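Local coordinates for protein ATP-dependent Clp protease proteolytic subunit (Listeria monocytogenes, PDB 4JCQ) that probably degrades misfolded proteins as the serine-type proteolytic subunit of a ring-shaped Clp protease that works in an ATP-dependent manner, at residues L168-A173 with N180-N185; T95-L98 with N104-S107. All blocks are in the same frame, centred on the assembly; numbering follows the deposited sequence.

Interaction 1. Residues L168-A173 with N180-N185; sequences LSVNEA and NEIIEN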
ATOM      1  N   LEU H 168       9.927 -37.539  -6.139  1.00 26.48           N
ATOM      2  CA  LEU H 168      11.088 -38.218  -5.594  1.00 26.80           C
ATOM      3  C   LEU H 168      11.318 -37.758  -4.163  1.00 25.96           C
ATOM      4  O   LEU H 168      11.264 -36.559  -3.871  1.00 24.02           O
ATOM      5  CB  LEU H 168      12.330 -37.915  -6.437  1.00 28.10           C
ATOM      6  CG  LEU H 168      12.355 -38.385  -7.894  1.00 30.48           C
ATOM      7  CD1 LEU H 168      13.405 -37.612  -8.674  1.00 30.08           C
ATOM      8  CD2 LEU H 168      12.602 -39.884  -7.989  1.00 32.44           C
ATOM      9  N   SER H 169      11.578 -38.714  -3.275  1.00 25.03           N
ATOM     10  CA  SER H 169      12.029 -38.402  -1.926  1.00 25.08           C
ATOM     11  C   SER H 169      13.427 -37.793  -2.012  1.00 24.06           C
ATOM     12  O   SER H 169      14.072 -37.857  -3.063  1.00 23.46           O
ATOM     13  CB  SER H 169      12.051 -39.662  -1.058  1.00 26.57           C
ATOM     14  OG  SER H 169      13.087 -40.542  -1.459  1.00 26.16           O
ATOM     15  N   VAL H 170      13.889 -37.208  -0.911  1.00 23.99           N
ATOM     16  CA  VAL H 170      15.215 -36.590  -0.868  1.00 25.06           C
ATOM     17  C   VAL H 170      16.327 -37.598  -1.217  1.00 25.35           C
ATOM     18  O   VAL H 170      17.272 -37.263  -1.939  1.00 23.95           O
ATOM     19  CB  VAL H 170      15.466 -35.857   0.480  1.00 25.65           C
ATOM     20  CG1 VAL H 170      15.563 -36.833   1.650  1.00 26.14           C
ATOM     21  CG2 VAL H 170      16.702 -34.972   0.397  1.00 25.15           C
ATOM     22  N   ASN H 171      16.185 -38.832  -0.734  1.00 26.21           N
ATOM     23  CA  ASN H 171      17.139 -39.904  -1.036  1.00 27.88           C
ATOM     24  C   ASN H 171      17.096 -40.351  -2.496  1.00 26.70           C
ATOM     25  O   ASN H 171      18.138 -40.607  -3.103  1.00 27.82           O
ATOM     26  CB  ASN H 171      16.926 -41.100  -0.103  1.00 29.23           C
ATOM     27  CG  ASN H 171      17.422 -40.837   1.310  1.00 33.17           C
ATOM     28  OD1 ASN H 171      16.677 -40.986   2.278  1.00 38.54           O
ATOM     29  ND2 ASN H 171      18.683 -40.444   1.433  1.00 33.13           N
ATOM     30  N   GLU H 172      15.890 -40.436  -3.055  1.00 26.81           N
ATOM     31  CA  GLU H 172      15.706 -40.776  -4.466  1.00 27.45           C
ATOM     32  C   GLU H 172      16.250 -39.684  -5.385  1.00 25.84           C
ATOM     33  O   GLU H 172      16.816 -39.981  -6.438  1.00 25.74           O
ATOM     34  CB  GLU H 172      14.230 -41.034  -4.775  1.00 29.66           C
ATOM     35  CG  GLU H 172      13.691 -42.338  -4.208  1.00 31.65           C
ATOM     36  CD  GLU H 172      12.199 -42.511  -4.437  1.00 35.56           C
ATOM     37  OE1 GLU H 172      11.460 -41.502  -4.440  1.00 32.17           O
ATOM     38  OE2 GLU H 172      11.762 -43.666  -4.609  1.00 38.43           O
ATOM     39  N   ALA H 173      16.082 -38.427  -4.976  1.00 25.01           N
ATOM     40  CA  ALA H 173      16.590 -37.284  -5.735  1.00 24.61           C
ATOM     41  C   ALA H 173      18.116 -37.254  -5.739  1.00 25.33           C
ATOM     42  O   ALA H 173      18.733 -36.817  -6.713  1.00 26.11           O
ATOM     43  CB  ALA H 173      16.028 -35.984  -5.178  1.00 23.31           C
ATOM     44  N   ASN H 180      23.168 -33.534  -4.487  1.00 26.74           N
ATOM     45  CA  ASN H 180      24.487 -34.106  -4.230  1.00 29.88           C
ATOM     46  C   ASN H 180      24.673 -34.508  -2.771  1.00 30.64           C
ATOM     47  O   ASN H 180      25.220 -35.574  -2.481  1.00 29.65           O
ATOM     48  CB  ASN H 180      25.595 -33.138  -4.649  1.00 30.90           C
ATOM     49  CG  ASN H 180      26.952 -33.813  -4.765  1.00 33.43           C
ATOM     50  OD1 ASN H 180      27.919 -33.405  -4.119  1.00 34.35           O
ATOM     51  ND2 ASN H 180      27.030 -34.848  -5.592  1.00 32.20           N
ATOM     52  N   GLU H 181      24.212 -33.653  -1.860  1.00 29.50           N
ATOM     53  CA  GLU H 181      24.422 -33.860  -0.432  1.00 31.05           C
ATOM     54  C   GLU H 181      23.199 -33.441   0.382  1.00 29.82           C
ATOM     55  O   GLU H 181      22.662 -32.348   0.197  1.00 28.75           O
ATOM     56  CB  GLU H 181      25.661 -33.085   0.031  1.00 33.34           C
ATOM     57  CG  GLU H 181      26.175 -33.466   1.410  1.00 38.59           C
ATOM     58  CD  GLU H 181      27.450 -32.730   1.791  1.00 44.52           C
ATOM     59  OE1 GLU H 181      27.754 -32.666   3.001  1.00 50.69           O
ATOM     60  OE2 GLU H 181      28.151 -32.218   0.890  1.00 46.85           O
ATOM     61  N   ILE H 182      22.767 -34.324   1.276  1.00 28.79           N
ATOM     62  CA  ILE H 182      21.681 -34.022   2.204  1.00 28.37           C
ATOM     63  C   ILE H 182      22.284 -33.505   3.507  1.00 29.39           C
ATOM     64  O   ILE H 182      23.131 -34.163   4.116  1.00 29.43           O
ATOM     65  CB  ILE H 182      20.787 -35.256   2.465  1.00 28.33           C
ATOM     66  CG1 ILE H 182      20.242 -35.808   1.143  1.00 27.75           C
ATOM     67  CG2 ILE H 182      19.648 -34.906   3.420  1.00 28.47           C
ATOM     68  CD1 ILE H 182      19.672 -37.208   1.235  1.00 29.53           C
ATOM     69  N   ILE H 183      21.853 -32.316   3.920  1.00 29.37           N
ATOM     70  CA  ILE H 183      22.383 -31.671   5.123  1.00 31.08           C
ATOM     71  C   ILE H 183      21.278 -31.330   6.125  1.00 31.18           C
ATOM     72  O   ILE H 183      20.156 -30.995   5.739  1.00 28.93           O
ATOM     73  CB  ILE H 183      23.214 -30.406   4.787  1.00 32.81           C
ATOM     74  CG1 ILE H 183      22.407 -29.433   3.912  1.00 32.44           C
ATOM     75  CG2 ILE H 183      24.526 -30.797   4.114  1.00 35.05           C
ATOM     76  CD1 ILE H 183      22.981 -28.034   3.827  1.00 34.46           C
ATOM     77  N   GLU H 184      21.611 -31.423   7.408  1.00 32.71           N
ATOM     78  CA  GLU H 184      20.676 -31.101   8.480  1.00 36.01           C
ATOM     79  C   GLU H 184      21.119 -29.852   9.244  1.00 37.03           C
ATOM     80  O   GLU H 184      20.283 -29.099   9.749  1.00 31.74           O
ATOM     81  CB  GLU H 184      20.538 -32.288   9.436  1.00 41.32           C
ATOM     82  CG  GLU H 184      19.337 -32.211  10.369  1.00 46.02           C
ATOM     83  CD  GLU H 184      19.323 -33.313  11.415  1.00 54.83           C
ATOM     84  OE1 GLU H 184      18.909 -33.033  12.560  1.00 56.62           O
ATOM     85  OE2 GLU H 184      19.723 -34.456  11.100  1.00 60.18           O
ATOM     86  N   ASN H 185      22.433 -29.641   9.315  1.00 39.28           N
ATOM     87  CA  ASN H 185      23.019 -28.536  10.078  1.00 44.12           C
ATOM     88  C   ASN H 185      23.932 -27.642   9.235  1.00 48.99           C
ATOM     89  O   ASN H 185      24.207 -27.940   8.070  1.00 48.53           O
ATOM     90  CB  ASN H 185      23.789 -29.076  11.290  1.00 47.57           C
ATOM     91  CG  ASN H 185      22.905 -29.849  12.251  1.00 49.52           C
ATOM     92  OD1 ASN H 185      23.091 -31.048  12.452  1.00 53.90           O
ATOM     93  ND2 ASN H 185      21.935 -29.166  12.849  1.00 50.34           N
TER

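Interaction 2. Residues T95-L98 with N104-S107; sequences TIYL and NRFS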
ATOM      1  N   THR H  95      14.565 -26.642 -12.698  1.00 20.80           N
ATOM      2  CA  THR H  95      15.428 -26.010 -13.694  1.00 21.38           C
ATOM      3  C   THR H  95      16.369 -25.002 -13.028  1.00 21.05           C
ATOM      4  O   THR H  95      17.568 -24.977 -13.317  1.00 22.37           O
ATOM      5  CB  THR H  95      14.588 -25.345 -14.805  1.00 22.48           C
ATOM      6  OG1 THR H  95      13.727 -26.328 -15.391  1.00 24.51           O
ATOM      7  CG2 THR H  95      15.481 -24.752 -15.895  1.00 23.66           C
ATOM      8  N   ILE H  96      15.819 -24.193 -12.125  1.00 20.69           N
ATOM      9  CA  ILE H  96      16.601 -23.232 -11.345  1.00 20.27           C
ATOM     10  C   ILE H  96      17.612 -23.947 -10.445  1.00 20.48           C
ATOM     11  O   ILE H  96      18.793 -23.601 -10.433  1.00 21.49           O
ATOM     12  CB  ILE H  96      15.686 -22.320 -10.496  1.00 19.20           C
ATOM     13  CG1 ILE H  96      14.894 -21.375 -11.405  1.00 19.03           C
ATOM     14  CG2 ILE H  96      16.497 -21.529  -9.473  1.00 19.54           C
ATOM     15  CD1 ILE H  96      13.679 -20.755 -10.748  1.00 18.88           C
ATOM     16  N   TYR H  97      17.136 -24.947  -9.706  1.00 20.52           N
ATOM     17  CA  TYR H  97      17.972 -25.738  -8.803  1.00 20.09           C
ATOM     18  C   TYR H  97      19.195 -26.316  -9.517  1.00 20.97           C
ATOM     19  O   TYR H  97      20.311 -26.281  -8.987  1.00 21.50           O
ATOM     20  CB  TYR H  97      17.136 -26.856  -8.162  1.00 19.34           C
ATOM     21  CG  TYR H  97      17.874 -27.681  -7.132  1.00 19.66           C
ATOM     22  CD1 TYR H  97      17.891 -27.304  -5.789  1.00 19.71           C
ATOM     23  CD2 TYR H  97      18.551 -28.845  -7.500  1.00 20.21           C
ATOM     24  CE1 TYR H  97      18.568 -28.060  -4.841  1.00 19.90           C
ATOM     25  CE2 TYR H  97      19.232 -29.606  -6.562  1.00 20.34           C
ATOM     26  CZ  TYR H  97      19.240 -29.210  -5.237  1.00 20.05           C
ATOM     27  OH  TYR H  97      19.917 -29.970  -4.313  1.00 20.28           O
ATOM     28  N   LEU H  98      18.978 -26.818 -10.731  1.00 21.47           N
ATOM     29  CA  LEU H  98      20.026 -27.471 -11.508  1.00 22.86           C
ATOM     30  C   LEU H  98      21.009 -26.510 -12.188  1.00 24.08           C
ATOM     31  O   LEU H  98      21.934 -26.956 -12.870  1.00 25.98           O
ATOM     32  CB  LEU H  98      19.409 -28.432 -12.535  1.00 23.44           C
ATOM     33  CG  LEU H  98      18.697 -29.677 -11.991  1.00 23.07           C
ATOM     34  CD1 LEU H  98      18.032 -30.445 -13.121  1.00 22.66           C
ATOM     35  CD2 LEU H  98      19.642 -30.584 -11.212  1.00 24.03           C
ATOM     36  N   ASN H 104      27.681 -28.347  -5.613  1.00 29.07           N
ATOM     37  CA  ASN H 104      27.090 -27.228  -4.879  1.00 28.61           C
ATOM     38  C   ASN H 104      25.573 -27.354  -4.696  1.00 26.66           C
ATOM     39  O   ASN H 104      24.902 -26.383  -4.340  1.00 26.56           O
ATOM     40  CB  ASN H 104      27.436 -25.900  -5.564  1.00 29.11           C
ATOM     41  CG  ASN H 104      28.928 -25.627  -5.591  1.00 30.76           C
ATOM     42  OD1 ASN H 104      29.638 -25.885  -4.619  1.00 29.23           O
ATOM     43  ND2 ASN H 104      29.412 -25.098  -6.709  1.00 31.73           N
ATOM     44  N   ARG H 105      25.043 -28.555  -4.927  1.00 25.76           N
ATOM     45  CA  ARG H 105      23.600 -28.794  -4.816  1.00 24.74           C
ATOM     46  C   ARG H 105      23.253 -29.584  -3.557  1.00 24.39           C
ATOM     47  O   ARG H 105      23.555 -30.777  -3.446  1.00 25.49           O
ATOM     48  CB  ARG H 105      23.051 -29.474  -6.078  1.00 24.27           C
ATOM     49  CG  ARG H 105      23.282 -28.675  -7.355  1.00 25.23           C
ATOM     50  CD  ARG H 105      22.279 -29.011  -8.449  1.00 23.99           C
ATOM     51  NE  ARG H 105      22.401 -30.387  -8.924  1.00 25.39           N
ATOM     52  CZ  ARG H 105      23.058 -30.757 -10.023  1.00 26.07           C
ATOM     53  NH1 ARG H 105      23.668 -29.855 -10.785  1.00 25.50           N
ATOM     54  NH2 ARG H 105      23.101 -32.039 -10.361  1.00 25.58           N
ATOM     55  N   PHE H 106      22.614 -28.896  -2.615  1.00 23.52           N
ATOM     56  CA  PHE H 106      22.301 -29.453  -1.304  1.00 23.49           C
ATOM     57  C   PHE H 106      20.797 -29.577  -1.092  1.00 21.68           C
ATOM     58  O   PHE H 106      20.000 -28.976  -1.821  1.00 20.96           O
ATOM     59  CB  PHE H 106      22.899 -28.576  -0.194  1.00 24.17           C
ATOM     60  CG  PHE H 106      24.394 -28.421  -0.274  1.00 27.20           C
ATOM     61  CD1 PHE H 106      24.963 -27.412  -1.048  1.00 29.38           C
ATOM     62  CD2 PHE H 106      25.235 -29.274   0.436  1.00 27.74           C
ATOM     63  CE1 PHE H 106      26.341 -27.264  -1.119  1.00 31.36           C
ATOM     64  CE2 PHE H 106      26.614 -29.129   0.370  1.00 28.87           C
ATOM     65  CZ  PHE H 106      27.167 -28.122  -0.408  1.00 30.35           C
ATOM     66  N   SER H 107      20.413 -30.361  -0.090  1.00 21.08           N
ATOM     67  CA  SER H 107      19.016 -30.452   0.310  1.00 20.67           C
ATOM     68  C   SER H 107      18.851 -30.573   1.815  1.00 20.25           C
ATOM     69  O   SER H 107      19.613 -31.274   2.486  1.00 21.02           O
ATOM     70  CB  SER H 107      18.333 -31.639  -0.365  1.00 20.90           C
ATOM     71  OG  SER H 107      16.942 -31.636  -0.087  1.00 21.05           O
TER

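Interaction 1. Residues L168-A173 with N180-N185
The flat amide of N171 meets I182 at its nitrogen: methyl CD1 of I182 stands 3.4 Å from N171 ND2, well out of the amide plane, and the two side chains cross at about a right angle. Beside this, V170 and I182 reach toward each other tip to tip. V170 CG2 approaches I182 CG1 at 3.7 Å and I182 CD1 at 3.8 Å, while V170 CG1, set between the backbone N and the carbonyl carbon (chi1 68°), stays farther off, 4.1 Å from I182 CD1. Two beta-branched residues suit this place, since branching at CB puts methyls close to the main chain, where they can meet across a short gap; an asparagine suits the solvent-facing shoulder, where its polar group stays on the exposed side. The contact brings the first turn of helix 170-176 against strand 181-182, an edge strand, within this chain, of the parallel sheet of this ClpP/crotonase-type fold. A capping box starts that helix. S169 OG accepts from E172 N at 3.2 Å with an N-H...O angle of 161°, and E172 OE1 in turn accepts from S169 N at 3.0 Å, met on the anti side of the carboxylate and 17° out of its plane. Serine and glutamate thus satisfy backbone N-H groups at the helix start, which have no carbonyl of a preceding turn to bond. The same OE1 also makes a salt bridge to R138 of a neighbouring subunit.

Interaction 2. Residues T95-L98 with N104-S107
Helix 92-97 belongs to the crossover connection between strands 81-86 and 105-108, parallel neighbours in the sheet, where it follows the short strand 88-90; Y97, its last residue, and L98 just after it bind it to the returning strand. Y97 OH donates to F106 O over 2.7 Å, a short bond made 60° out of the carbonyl plane and not on a lone pair; the oxygen lies at the edge of the phenol ring, in its plane. With CG anti to the backbone N (chi1 -176°), the ring extends toward the strand and its CE2 packs 3.6 Å from R105 CD. Tyrosine suits the place by joining a flat apolar body to one buried donor. In the ClpP family this helix follows the nucleophile, probably S91 here. The guanidinium of R105, turned 57° from the Y97 ring, carries L98 CD2 over the centre of one face, 3.5 Å above its plane. Leucine can cover that face because the polar rim is turned to backbone carbonyls: NE bonds to I178 O, NH1 to A100 O, and NH2 to both G177 O and A150 O, the last in helix 133-151.

Overall arrangement
Along the chain interaction 2 is complete before interaction 1 begins; their centres are 11 Å apart, and they meet where strands 105-108 and 181-182 run side by side in the parallel sheet. Two probable backbone hydrogen bonds stitch them together, from N180 N to R105 O at 3.0 Å and from I183 N to S107 O at 2.9 Å; V170 CG2 also packs 3.4 Å from S107 OG, a hydroxyl hydrogen-bonded to Y113 OH. Interaction 2 is buried near the centre of the subunit, with the Y97 side chain about 10 Å from that of the predicted nucleophile S91 and the L98 side chain about 12 Å from that of H116, also a predicted active-site residue. Interaction 1 lies at the surface, away from these sites and beside a neighbouring subunit.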